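Local coordinates for diacylglycerol kinase (Bacillus anthracis, PDB 3S40), which probably phosphorylates diacylglycerol to phosphatidic acid, using ATP as the phosphate donor, at residues N140-G145 and I262-E267; I185-Q190 and D253-K258; S212-V217 and D225-K230; K270-D273 and S279-T282. All blocks are in the same frame, centred on the assembly; numbering follows the deposited sequence.

Contact 1: N140-G145 and I262-E267; sequences NFWGIG and IHIETE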
loop_
_atom_site.group_PDB
_atom_site.type_symbol
_atom_site.label_atom_id
_atom_site.label_comp_id
_atom_site.label_asym_id
_atom_site.label_seq_id
_atom_site.Cartn_x
_atom_site.Cartn_y
_atom_site.Cartn_z
ATOM N N ASN A 140 2.252 1.540 -1.063
ATOM C CA ASN A 140 2.451 0.407 -1.948
ATOM C C ASN A 140 3.625 0.532 -2.896
ATOM O O ASN A 140 4.557 -0.276 -2.852
ATOM C CB ASN A 140 1.179 0.115 -2.735
ATOM C CG ASN A 140 0.659 -1.259 -2.468
ATOM O OD1 ASN A 140 -0.400 -1.432 -1.862
ATOM N ND2 ASN A 140 1.415 -2.260 -2.899
ATOM N N PHE A 141 3.597 1.539 -3.758
ATOM C CA PHE A 141 4.619 1.600 -4.777
ATOM C C PHE A 141 4.750 2.973 -5.399
ATOM O O PHE A 141 3.833 3.779 -5.362
ATOM C CB PHE A 141 4.341 0.550 -5.867
ATOM C CG PHE A 141 3.327 0.995 -6.889
ATOM C CD1 PHE A 141 3.735 1.603 -8.067
ATOM C CD2 PHE A 141 1.970 0.835 -6.656
ATOM C CE1 PHE A 141 2.808 2.027 -9.000
ATOM C CE2 PHE A 141 1.030 1.267 -7.588
ATOM C CZ PHE A 141 1.451 1.862 -8.761
ATOM N N TRP A 142 5.920 3.207 -5.973
ATOM C CA TRP A 142 6.231 4.386 -6.760
ATOM C C TRP A 142 6.785 3.821 -8.079
ATOM O O TRP A 142 7.646 2.938 -8.061
ATOM C CB TRP A 142 7.296 5.183 -6.010
ATOM C CG TRP A 142 7.904 6.386 -6.695
ATOM C CD1 TRP A 142 7.706 7.700 -6.365
ATOM C CD2 TRP A 142 8.867 6.387 -7.767
ATOM N NE1 TRP A 142 8.466 8.516 -7.178
ATOM C CE2 TRP A 142 9.184 7.737 -8.046
ATOM C CE3 TRP A 142 9.475 5.383 -8.524
ATOM C CZ2 TRP A 142 10.076 8.104 -9.058
ATOM C CZ3 TRP A 142 10.367 5.747 -9.520
ATOM C CH2 TRP A 142 10.658 7.098 -9.780
ATOM N N GLY A 143 6.273 4.297 -9.210
ATOM C CA GLY A 143 6.712 3.809 -10.508
ATOM C C GLY A 143 6.720 4.840 -11.634
ATOM O O GLY A 143 5.825 5.680 -11.735
ATOM N N ILE A 144 7.757 4.782 -12.468
ATOM C CA ILE A 144 7.821 5.538 -13.718
ATOM C C ILE A 144 8.010 4.555 -14.874
ATOM O O ILE A 144 8.775 3.592 -14.749
ATOM C CB ILE A 144 9.014 6.524 -13.743
ATOM C CG1 ILE A 144 10.335 5.772 -13.563
ATOM C CG2 ILE A 144 8.869 7.604 -12.683
ATOM C CD1 ILE A 144 11.565 6.667 -13.606
ATOM N N GLY A 145 7.312 4.790 -15.986
ATOM C CA GLY A 145 7.490 3.989 -17.189
ATOM C C GLY A 145 6.275 3.167 -17.571
ATOM O O GLY A 145 5.174 3.424 -17.077
ATOM N N ILE A 262 16.844 7.338 -1.379
ATOM C CA ILE A 262 16.916 7.113 -2.812
ATOM C C ILE A 262 16.652 8.377 -3.598
ATOM O O ILE A 262 15.710 9.126 -3.323
ATOM C CB ILE A 262 15.906 6.029 -3.229
ATOM C CG1 ILE A 262 16.111 4.777 -2.366
ATOM C CG2 ILE A 262 16.029 5.711 -4.719
ATOM C CD1 ILE A 262 15.120 3.662 -2.622
ATOM N N HIS A 263 17.507 8.624 -4.575
ATOM C CA HIS A 263 17.274 9.719 -5.501
ATOM C C HIS A 263 17.271 9.206 -6.927
ATOM O O HIS A 263 18.209 8.514 -7.354
ATOM C CB HIS A 263 18.314 10.834 -5.341
ATOM C CG HIS A 263 17.963 12.079 -6.094
ATOM N ND1 HIS A 263 18.415 12.327 -7.373
ATOM C CD2 HIS A 263 17.170 13.127 -5.764
ATOM C CE1 HIS A 263 17.933 13.485 -7.790
ATOM N NE2 HIS A 263 17.169 13.988 -6.836
ATOM N N ILE A 264 16.212 9.552 -7.653
ATOM C CA ILE A 264 16.029 9.107 -9.024
ATOM C C ILE A 264 15.964 10.293 -9.975
ATOM O O ILE A 264 15.110 11.178 -9.838
ATOM C CB ILE A 264 14.742 8.278 -9.207
ATOM C CG1 ILE A 264 14.618 7.207 -8.126
ATOM C CG2 ILE A 264 14.706 7.653 -10.588
ATOM C CD1 ILE A 264 13.503 7.491 -7.147
ATOM N N GLU A 265 16.865 10.288 -10.951
ATOM C CA GLU A 265 16.962 11.371 -11.909
ATOM C C GLU A 265 16.858 10.807 -13.319
ATOM O O GLU A 265 17.397 9.737 -13.611
ATOM C CB GLU A 265 18.285 12.113 -11.711
ATOM C CG GLU A 265 18.666 13.053 -12.840
ATOM C CD GLU A 265 20.103 13.543 -12.730
ATOM O OE1 GLU A 265 20.564 13.773 -11.590
ATOM O OE2 GLU A 265 20.773 13.689 -13.780
ATOM N N THR A 266 16.155 11.528 -14.184
ATOM C CA THR A 266 15.998 11.137 -15.579
ATOM C C THR A 266 16.537 12.209 -16.520
ATOM O O THR A 266 16.835 13.329 -16.100
ATOM C CB THR A 266 14.523 10.935 -15.924
ATOM O OG1 THR A 266 13.797 12.107 -15.538
ATOM C CG2 THR A 266 13.961 9.729 -15.190
ATOM N N GLU A 267 16.641 11.854 -17.798
ATOM C CA GLU A 267 17.065 12.777 -18.846
ATOM C C GLU A 267 16.064 13.917 -18.995
ATOM O O GLU A 267 16.418 15.091 -18.904
ATOM C CB GLU A 267 17.184 12.034 -20.175
ATOM C CG GLU A 267 18.129 12.681 -21.171
ATOM C CD GLU A 267 19.588 12.535 -20.768
ATOM O OE1 GLU A 267 19.880 11.741 -19.847
ATOM O OE2 GLU A 267 20.444 13.215 -21.373
#
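One face of the W142 indole carries the CD1 methyl of I264, which sits over the six-membered ring as a CH-pi contact, 4.1 Å from I264 CD1 to the ring centroid and 21° off the ring normal. The methyl is displaced toward the rim, where W142 CH2 lies 3.9 Å from I264 CD1. The indole reaches this place because its CG stands anti to the backbone N (chi1 173°), and the two side chains arrive from opposite directions. I264 also brings its CG2 branch in, 4.2 Å from W142 CH2. No hydrogen bond crosses the gap, as expected where two sheets meet by their side chains alone: strand 141-144 belongs to one antiparallel sheet and strand 261-266 to the other in the beta sandwich of the NAD kinase-like C-terminal domain. The axes of these short strand segments approach to 10.9 Å, at 19° to each other, nearly parallel. Further along, I144 and T266 reach toward each other tip to tip, I144 CD1 standing 4.2 Å from T266 CG2. With its methyl turned to I144, T266 keeps its hydroxyl for polar partners, OG1 being hydrogen-bonded to OG1 of T282 and to the carbonyl O of E268. The indole is flanked within its own sheet by V199 and V201 of strand 198-202 and by V272, while C284 and I286 of strand 284-296 meet it from the facing sheet.

Contact 2: I185-Q190 and D253-K258; sequences ITYDGQ and DIFHVK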
loop_
_atom_site.group_PDB
_atom_site.type_symbol
_atom_site.label_atom_id
_atom_site.label_comp_id
_atom_site.label_asym_id
_atom_site.label_seq_id
_atom_site.Cartn_x
_atom_site.Cartn_y
_atom_site.Cartn_z
ATOM N N ILE A 185 20.294 6.636 -10.641
ATOM C CA ILE A 185 19.756 6.391 -9.302
ATOM C C ILE A 185 20.860 6.431 -8.270
ATOM O O ILE A 185 21.838 5.696 -8.380
ATOM C CB ILE A 185 19.023 5.021 -9.201
ATOM C CG1 ILE A 185 17.902 4.921 -10.247
ATOM C CG2 ILE A 185 18.461 4.813 -7.800
ATOM C CD1 ILE A 185 17.210 3.561 -10.310
ATOM N N THR A 186 20.710 7.303 -7.281
ATOM C CA THR A 186 21.592 7.311 -6.113
ATOM C C THR A 186 20.842 6.719 -4.930
ATOM O O THR A 186 19.701 7.097 -4.649
ATOM C CB THR A 186 22.033 8.738 -5.730
ATOM O OG1 THR A 186 20.893 9.493 -5.282
ATOM C CG2 THR A 186 22.672 9.440 -6.915
ATOM N N TYR A 187 21.476 5.794 -4.227
ATOM C CA TYR A 187 20.794 5.146 -3.125
ATOM C C TYR A 187 21.773 4.840 -2.015
ATOM O O TYR A 187 22.647 3.988 -2.161
ATOM C CB TYR A 187 20.109 3.869 -3.607
ATOM C CG TYR A 187 21.062 2.897 -4.243
ATOM C CD1 TYR A 187 21.592 1.834 -3.515
ATOM C CD2 TYR A 187 21.463 3.056 -5.562
ATOM C CE1 TYR A 187 22.486 0.946 -4.093
ATOM C CE2 TYR A 187 22.354 2.172 -6.151
ATOM C CZ TYR A 187 22.860 1.119 -5.415
ATOM O OH TYR A 187 23.746 0.239 -5.999
ATOM N N ASP A 188 21.622 5.545 -0.902
ATOM C CA ASP A 188 22.552 5.422 0.213
ATOM C C ASP A 188 24.006 5.545 -0.267
ATOM O O ASP A 188 24.848 4.683 0.009
ATOM C CB ASP A 188 22.326 4.104 0.965
ATOM C CG ASP A 188 20.863 3.888 1.354
ATOM O OD1 ASP A 188 20.112 4.874 1.477
ATOM O OD2 ASP A 188 20.468 2.721 1.535
ATOM N N GLY A 189 24.290 6.611 -1.007
ATOM C CA GLY A 189 25.660 6.929 -1.361
ATOM C C GLY A 189 26.187 6.302 -2.637
ATOM O O GLY A 189 27.158 6.793 -3.208
ATOM N N GLN A 190 25.568 5.216 -3.085
ATOM C CA GLN A 190 25.985 4.581 -4.330
ATOM C C GLN A 190 25.128 5.078 -5.480
ATOM O O GLN A 190 24.171 5.825 -5.269
ATOM C CB GLN A 190 25.877 3.068 -4.216
ATOM C CG GLN A 190 26.378 2.539 -2.892
ATOM C CD GLN A 190 27.058 1.205 -3.038
ATOM O OE1 GLN A 190 26.613 0.209 -2.471
ATOM N NE2 GLN A 190 28.148 1.174 -3.803
ATOM N N ASP A 253 19.835 -8.161 -16.622
ATOM C CA ASP A 253 18.713 -7.552 -17.320
ATOM C C ASP A 253 17.808 -6.780 -16.358
ATOM O O ASP A 253 16.981 -5.965 -16.772
ATOM C CB ASP A 253 17.914 -8.630 -18.056
ATOM C CG ASP A 253 18.806 -9.604 -18.811
ATOM O OD1 ASP A 253 18.415 -10.782 -18.967
ATOM O OD2 ASP A 253 19.905 -9.194 -19.241
ATOM N N ILE A 254 17.973 -7.045 -15.068
ATOM C CA ILE A 254 17.154 -6.407 -14.047
ATOM C C ILE A 254 18.000 -5.994 -12.848
ATOM O O ILE A 254 18.756 -6.798 -12.303
ATOM C CB ILE A 254 16.000 -7.331 -13.601
ATOM C CG1 ILE A 254 15.028 -7.547 -14.762
ATOM C CG2 ILE A 254 15.278 -6.754 -12.387
ATOM C CD1 ILE A 254 13.786 -8.317 -14.386
ATOM N N PHE A 255 17.888 -4.729 -12.456
ATOM C CA PHE A 255 18.589 -4.240 -11.281
ATOM C C PHE A 255 17.637 -4.187 -10.079
ATOM O O PHE A 255 16.561 -3.609 -10.157
ATOM C CB PHE A 255 19.179 -2.857 -11.546
ATOM C CG PHE A 255 19.906 -2.273 -10.365
ATOM C CD1 PHE A 255 21.098 -2.825 -9.924
ATOM C CD2 PHE A 255 19.406 -1.158 -9.707
ATOM C CE1 PHE A 255 21.776 -2.277 -8.837
ATOM C CE2 PHE A 255 20.077 -0.605 -8.619
ATOM C CZ PHE A 255 21.261 -1.165 -8.184
ATOM N N HIS A 256 18.043 -4.796 -8.971
ATOM C CA HIS A 256 17.234 -4.804 -7.768
ATOM C C HIS A 256 18.123 -4.603 -6.568
ATOM O O HIS A 256 19.063 -5.373 -6.343
ATOM C CB HIS A 256 16.488 -6.130 -7.626
ATOM C CG HIS A 256 15.695 -6.243 -6.360
ATOM N ND1 HIS A 256 15.363 -7.455 -5.795
ATOM C CD2 HIS A 256 15.150 -5.293 -5.560
ATOM C CE1 HIS A 256 14.657 -7.247 -4.697
ATOM N NE2 HIS A 256 14.520 -5.944 -4.529
ATOM N N VAL A 257 17.844 -3.562 -5.797
ATOM C CA VAL A 257 18.586 -3.342 -4.570
ATOM C C VAL A 257 17.645 -2.804 -3.506
ATOM O O VAL A 257 16.575 -2.274 -3.822
ATOM C CB VAL A 257 19.744 -2.345 -4.774
ATOM C CG1 VAL A 257 19.210 -0.930 -4.958
ATOM C CG2 VAL A 257 20.692 -2.389 -3.588
ATOM N N LYS A 258 18.037 -2.951 -2.246
ATOM C CA LYS A 258 17.284 -2.364 -1.148
ATOM C C LYS A 258 18.013 -1.159 -0.605
ATOM O O LYS A 258 19.214 -1.209 -0.411
ATOM C CB LYS A 258 17.052 -3.400 -0.046
ATOM C CG LYS A 258 15.864 -4.322 -0.333
ATOM C CD LYS A 258 15.945 -5.602 0.484
ATOM C CE LYS A 258 14.692 -6.445 0.325
ATOM N NZ LYS A 258 13.527 -5.781 0.984
#
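Y187 and F255 point at one another from the two sheets, their rings inclined obliquely at 57° with centroids 6.0 Å apart. The tyrosine hydroxyl end meets the edge of the phenylalanine ring: Y187 OH lies 3.6 Å from F255 CZ, near the plane of that ring, and Y187 CZ is 3.9 Å from the same F255 CZ. V257 takes a different position, across one face of the tyrosine. Its CG1 is 4.0 Å from the Y187 centroid and 18° off the normal, a CH-pi contact, while V257 CG2 approaches the rim at 3.8 Å from Y187 CE1. The opposite face of the tyrosine is covered by CB of Q190, so the ring is held between a valine methyl and a residue of its own hairpin. That hairpin closes with a type I' beta turn from Y187 to Q190, joining strands 181-187 and 190-196 at the edge of one sheet of the beta sandwich; F255 and V257 lie on strand 254-259, an outer strand of the other sheet. Y187 has CG between its backbone N and carbonyl carbon (chi1 57°), a rotation that swings the ring toward strand 254-259. In F255 the ring stands anti to the backbone N and extends toward the tyrosine; it also stacks with Y192. I226 of the neighbouring strand 224-230 touches both Y187 and V257. At the turn, D188 accepts from two backbone N-H groups, those of K260 and S261, through OD2 and OD1 respectively.

Contact 3: S212-V217 and D225-K230; sequences SFIPNV and DIFVVK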
loop_
_atom_site.group_PDB
_atom_site.type_symbol
_atom_site.label_atom_id
_atom_site.label_comp_id
_atom_site.label_asym_id
_atom_site.label_seq_id
_atom_site.Cartn_x
_atom_site.Cartn_y
_atom_site.Cartn_z
ATOM N N SER A 212 3.632 -9.147 -5.334
ATOM C CA SER A 212 4.515 -8.232 -6.032
ATOM C C SER A 212 5.559 -9.003 -6.827
ATOM O O SER A 212 6.123 -9.987 -6.337
ATOM C CB SER A 212 5.219 -7.328 -5.014
ATOM O OG SER A 212 6.290 -6.620 -5.603
ATOM N N PHE A 213 5.833 -8.542 -8.046
ATOM C CA PHE A 213 6.907 -9.125 -8.847
ATOM C C PHE A 213 8.313 -8.729 -8.364
ATOM O O PHE A 213 9.316 -9.240 -8.869
ATOM C CB PHE A 213 6.719 -8.766 -10.327
ATOM C CG PHE A 213 6.586 -7.284 -10.590
ATOM C CD1 PHE A 213 7.692 -6.449 -10.476
ATOM C CD2 PHE A 213 5.367 -6.737 -10.968
ATOM C CE1 PHE A 213 7.595 -5.098 -10.729
ATOM C CE2 PHE A 213 5.250 -5.371 -11.223
ATOM C CZ PHE A 213 6.367 -4.548 -11.106
ATOM N N ILE A 214 8.394 -7.824 -7.391
ATOM C CA ILE A 214 9.681 -7.482 -6.767
ATOM C C ILE A 214 10.016 -8.503 -5.679
ATOM O O ILE A 214 9.276 -8.646 -4.701
ATOM C CB ILE A 214 9.661 -6.059 -6.162
ATOM C CG1 ILE A 214 9.228 -5.033 -7.211
ATOM C CG2 ILE A 214 11.036 -5.670 -5.554
ATOM C CD1 ILE A 214 9.131 -3.592 -6.668
ATOM N N PRO A 215 11.137 -9.225 -5.842
ATOM C CA PRO A 215 11.472 -10.292 -4.890
ATOM C C PRO A 215 11.777 -9.767 -3.491
ATOM O O PRO A 215 12.444 -8.751 -3.319
ATOM C CB PRO A 215 12.724 -10.948 -5.509
ATOM C CG PRO A 215 12.693 -10.547 -6.946
ATOM C CD PRO A 215 12.117 -9.152 -6.937
ATOM N N ASN A 216 11.272 -10.484 -2.496
ATOM C CA ASN A 216 11.421 -10.121 -1.094
ATOM C C ASN A 216 11.122 -8.672 -0.693
ATOM O O ASN A 216 11.688 -8.182 0.270
ATOM C CB ASN A 216 12.800 -10.525 -0.551
ATOM C CG ASN A 216 12.799 -10.678 0.973
ATOM O OD1 ASN A 216 11.846 -11.215 1.550
ATOM N ND2 ASN A 216 13.854 -10.188 1.631
ATOM N N VAL A 217 10.240 -7.978 -1.397
ATOM C CA VAL A 217 9.813 -6.678 -0.883
ATOM C C VAL A 217 8.985 -6.940 0.392
ATOM O O VAL A 217 8.255 -7.917 0.455
ATOM C CB VAL A 217 8.999 -5.893 -1.931
ATOM C CG1 VAL A 217 7.889 -6.773 -2.499
ATOM C CG2 VAL A 217 8.451 -4.599 -1.339
ATOM N N ASP A 225 12.508 -1.137 -1.845
ATOM C CA ASP A 225 13.064 -1.961 -2.915
ATOM C C ASP A 225 13.060 -1.227 -4.249
ATOM O O ASP A 225 12.005 -0.903 -4.804
ATOM C CB ASP A 225 12.299 -3.281 -3.045
ATOM C CG ASP A 225 12.647 -4.256 -1.941
ATOM O OD1 ASP A 225 13.259 -5.313 -2.231
ATOM O OD2 ASP A 225 12.329 -3.950 -0.774
ATOM N N ILE A 226 14.257 -0.956 -4.748
ATOM C CA ILE A 226 14.416 -0.394 -6.076
ATOM C C ILE A 226 14.425 -1.542 -7.065
ATOM O O ILE A 226 15.127 -2.535 -6.877
ATOM C CB ILE A 226 15.744 0.358 -6.211
ATOM C CG1 ILE A 226 15.836 1.476 -5.169
ATOM C CG2 ILE A 226 15.910 0.885 -7.628
ATOM C CD1 ILE A 226 17.155 2.232 -5.198
ATOM N N PHE A 227 13.648 -1.401 -8.126
ATOM C CA PHE A 227 13.544 -2.451 -9.124
ATOM C C PHE A 227 13.530 -1.799 -10.503
ATOM O O PHE A 227 12.640 -0.994 -10.830
ATOM C CB PHE A 227 12.266 -3.269 -8.888
ATOM C CG PHE A 227 12.151 -4.500 -9.754
ATOM C CD1 PHE A 227 12.750 -5.686 -9.376
ATOM C CD2 PHE A 227 11.444 -4.460 -10.945
ATOM C CE1 PHE A 227 12.641 -6.822 -10.165
ATOM C CE2 PHE A 227 11.327 -5.593 -11.742
ATOM C CZ PHE A 227 11.924 -6.773 -11.349
ATOM N N VAL A 228 14.530 -2.136 -11.305
ATOM C CA VAL A 228 14.664 -1.559 -12.632
ATOM C C VAL A 228 14.636 -2.635 -13.704
ATOM O O VAL A 228 15.390 -3.601 -13.641
ATOM C CB VAL A 228 15.980 -0.798 -12.758
ATOM C CG1 VAL A 228 16.117 -0.225 -14.162
ATOM C CG2 VAL A 228 16.054 0.302 -11.708
ATOM N N VAL A 229 13.764 -2.494 -14.692
ATOM C CA VAL A 229 13.851 -3.416 -15.813
ATOM C C VAL A 229 14.566 -2.728 -16.964
ATOM O O VAL A 229 14.106 -1.706 -17.469
ATOM C CB VAL A 229 12.501 -3.929 -16.265
ATOM C CG1 VAL A 229 12.695 -4.984 -17.361
ATOM C CG2 VAL A 229 11.743 -4.515 -15.081
ATOM N N LYS A 230 15.703 -3.286 -17.358
ATOM C CA LYS A 230 16.526 -2.680 -18.394
ATOM C C LYS A 230 15.884 -2.871 -19.759
ATOM O O LYS A 230 15.000 -3.712 -19.927
ATOM C CB LYS A 230 17.932 -3.278 -18.365
ATOM C CG LYS A 230 18.546 -3.286 -16.974
ATOM C CD LYS A 230 19.937 -3.901 -16.956
ATOM C CE LYS A 230 20.459 -4.018 -15.525
ATOM N NZ LYS A 230 21.831 -4.600 -15.444
#
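A type II beta turn from I214 to V217, in the loop between strands 210-211 and 224-230, folds back over strand 224-230 of the beta sandwich. F227 receives most of the loop's apolar side chains. The F213 and F227 rings meet obliquely, planes at 52°, with F213 CE1 3.9 Å from F227 CE2. I214 lies alongside F227, pointing the other way, with I214 CD1 3.9 Å from F227 CB, and the P215 ring lies across the phenylalanine, bringing P215 CD to 4.0 Å from F227 CE1. The other branch of I214, CG2, anti to the backbone N, packs 3.7 Å from D225 CB. Ahead of the turn, S212 OG accepts from I214 N at 3.0 Å, an ST turn. F237 of helix 234-240 meets the F213 ring edge-to-face and also touches F227. The D225 carboxylate lies beside V217, OD2 being 3.7 Å from V217 CA, and finds its polar partners on strand 254-259: OD1 bonds to H256 NE2 and OD2 forms a salt bridge with K258 NZ. K258 NZ also donates to the N216 carbonyl O, so one lysine ties turn and strand together and, with the H256 bond, would probably help to keep D225 ionised in this buried place.

Contact 4: K270-D273 and S279-T282; sequences KEVD and SLHT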
loop_
_atom_site.group_PDB
_atom_site.type_symbol
_atom_site.label_atom_id
_atom_site.label_comp_id
_atom_site.label_asym_id
_atom_site.label_seq_id
_atom_site.Cartn_x
_atom_site.Cartn_y
_atom_site.Cartn_z
ATOM N N LYS A 270 9.832 12.931 -16.222
ATOM C CA LYS A 270 8.815 11.906 -16.472
ATOM C C LYS A 270 7.759 11.942 -15.362
ATOM O O LYS A 270 8.009 12.441 -14.263
ATOM C CB LYS A 270 9.441 10.510 -16.566
ATOM C CG LYS A 270 10.502 10.368 -17.658
ATOM C CD LYS A 270 11.017 8.936 -17.776
ATOM C CE LYS A 270 9.979 8.015 -18.408
ATOM N NZ LYS A 270 9.876 8.202 -19.885
ATOM N N GLU A 271 6.580 11.413 -15.655
ATOM C CA GLU A 271 5.490 11.417 -14.690
ATOM C C GLU A 271 5.582 10.204 -13.775
ATOM O O GLU A 271 6.016 9.128 -14.197
ATOM C CB GLU A 271 4.149 11.416 -15.416
ATOM C CG GLU A 271 2.946 11.330 -14.500
ATOM C CD GLU A 271 1.636 11.364 -15.270
ATOM O OE1 GLU A 271 1.604 10.841 -16.407
ATOM O OE2 GLU A 271 0.647 11.920 -14.743
ATOM N N VAL A 272 5.168 10.375 -12.525
ATOM C CA VAL A 272 5.231 9.291 -11.548
ATOM C C VAL A 272 3.853 8.741 -11.188
ATOM O O VAL A 272 2.897 9.498 -11.040
ATOM C CB VAL A 272 5.932 9.739 -10.256
ATOM C CG1 VAL A 272 5.731 8.701 -9.145
ATOM C CG2 VAL A 272 7.413 10.002 -10.509
ATOM N N ASP A 273 3.770 7.420 -11.044
ATOM C CA ASP A 273 2.552 6.767 -10.594
ATOM C C ASP A 273 2.739 6.158 -9.196
ATOM O O ASP A 273 3.789 5.593 -8.887
ATOM C CB ASP A 273 2.148 5.689 -11.587
ATOM C CG ASP A 273 0.806 5.076 -11.264
ATOM O OD1 ASP A 273 0.725 4.317 -10.274
ATOM O OD2 ASP A 273 -0.167 5.349 -12.003
ATOM N N SER A 279 0.200 13.186 -8.159
ATOM C CA SER A 279 0.998 13.963 -9.101
ATOM C C SER A 279 2.438 14.195 -8.651
ATOM O O SER A 279 2.724 15.119 -7.883
ATOM C CB SER A 279 0.333 15.313 -9.363
ATOM O OG SER A 279 0.336 16.107 -8.189
ATOM N N LEU A 280 3.342 13.356 -9.140
ATOM C CA LEU A 280 4.763 13.592 -8.955
ATOM C C LEU A 280 5.442 13.479 -10.305
ATOM O O LEU A 280 4.802 13.187 -11.311
ATOM C CB LEU A 280 5.372 12.580 -7.973
ATOM C CG LEU A 280 5.017 12.724 -6.489
ATOM C CD1 LEU A 280 5.150 11.400 -5.766
ATOM C CD2 LEU A 280 5.874 13.794 -5.830
ATOM N N HIS A 281 6.748 13.697 -10.318
ATOM C CA HIS A 281 7.524 13.570 -11.535
ATOM C C HIS A 281 8.983 13.739 -11.169
ATOM O O HIS A 281 9.305 14.379 -10.168
ATOM C CB HIS A 281 7.103 14.639 -12.539
ATOM C CG HIS A 281 7.169 16.026 -11.990
ATOM N ND1 HIS A 281 8.358 16.629 -11.640
ATOM C CD2 HIS A 281 6.193 16.917 -11.700
ATOM C CE1 HIS A 281 8.112 17.840 -11.171
ATOM N NE2 HIS A 281 6.807 18.039 -11.197
ATOM N N THR A 282 9.864 13.152 -11.972
ATOM C CA THR A 282 11.301 13.272 -11.746
ATOM C C THR A 282 11.759 14.726 -11.862
ATOM O O THR A 282 11.107 15.528 -12.524
ATOM C CB THR A 282 12.105 12.399 -12.754
ATOM O OG1 THR A 282 11.660 12.667 -14.094
ATOM C CG2 THR A 282 11.921 10.918 -12.448
#
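K270 and T282 are joined by two hydrogen bonds. K270 N donates to the T282 hydroxyl, OG1, at 2.8 Å with an N-H...O angle of 161°, and the return bond runs from T282 N to K270 O at 3.0 Å, the donor lying in the carbonyl plane. T282 OG1 can take the first because it is rotated between its own backbone N and carbonyl carbon (chi1 51°); the same oxygen is also hydrogen-bonded to OG1 of T266. Farther along the pair, V272 N donates to L280 O at 3.1 Å, standing well above the carbonyl plane, 57° out of it. E271 and H281 form the antiparallel non-hydrogen-bonded pair. H281 is held within its own segment: ND1 donates to T282 O at 3.1 Å, with that oxygen close to the imidazole plane but the nitrogen above the carbonyl plane. Apolar contact falls to the face of V272 and L280, whose side chains cross with V272 CB 3.7 Å from L280 CB; V272 CG2 reaches along to H281 CA, also 3.7 Å away. K270 makes a cation-pi contact with F181. This beta hairpin of strands 271-274 and 280-281 ends one sheet of the sandwich, with strand 141-144 on the inner side, where V272 touches I144 and D273 bonds through its backbone to G143.

All four contacts lie in the C-terminal beta sandwich. Contacts 1 and 2 bridge its two sheets, through strands 141-144 and 261-266 and through 254-259 and 181-187, their centres 11 Å apart. Contact 3 lays a loop on strand 224-230 and touches contact 2 through the neighbouring strand 254-259, with centres again 11 Å apart. Contact 4 closes the hairpin at the other end of that sheet, about 8 Å from contact 1 and 18 Å from contact 3 between centres. Along the chain, contact 3 is nested within contact 2 and contact 2 within contact 1; contact 4 follows. Contacts 1 and 2 thus join sequence-distant strands across the sandwich, while 3 and 4 are local to one sheet.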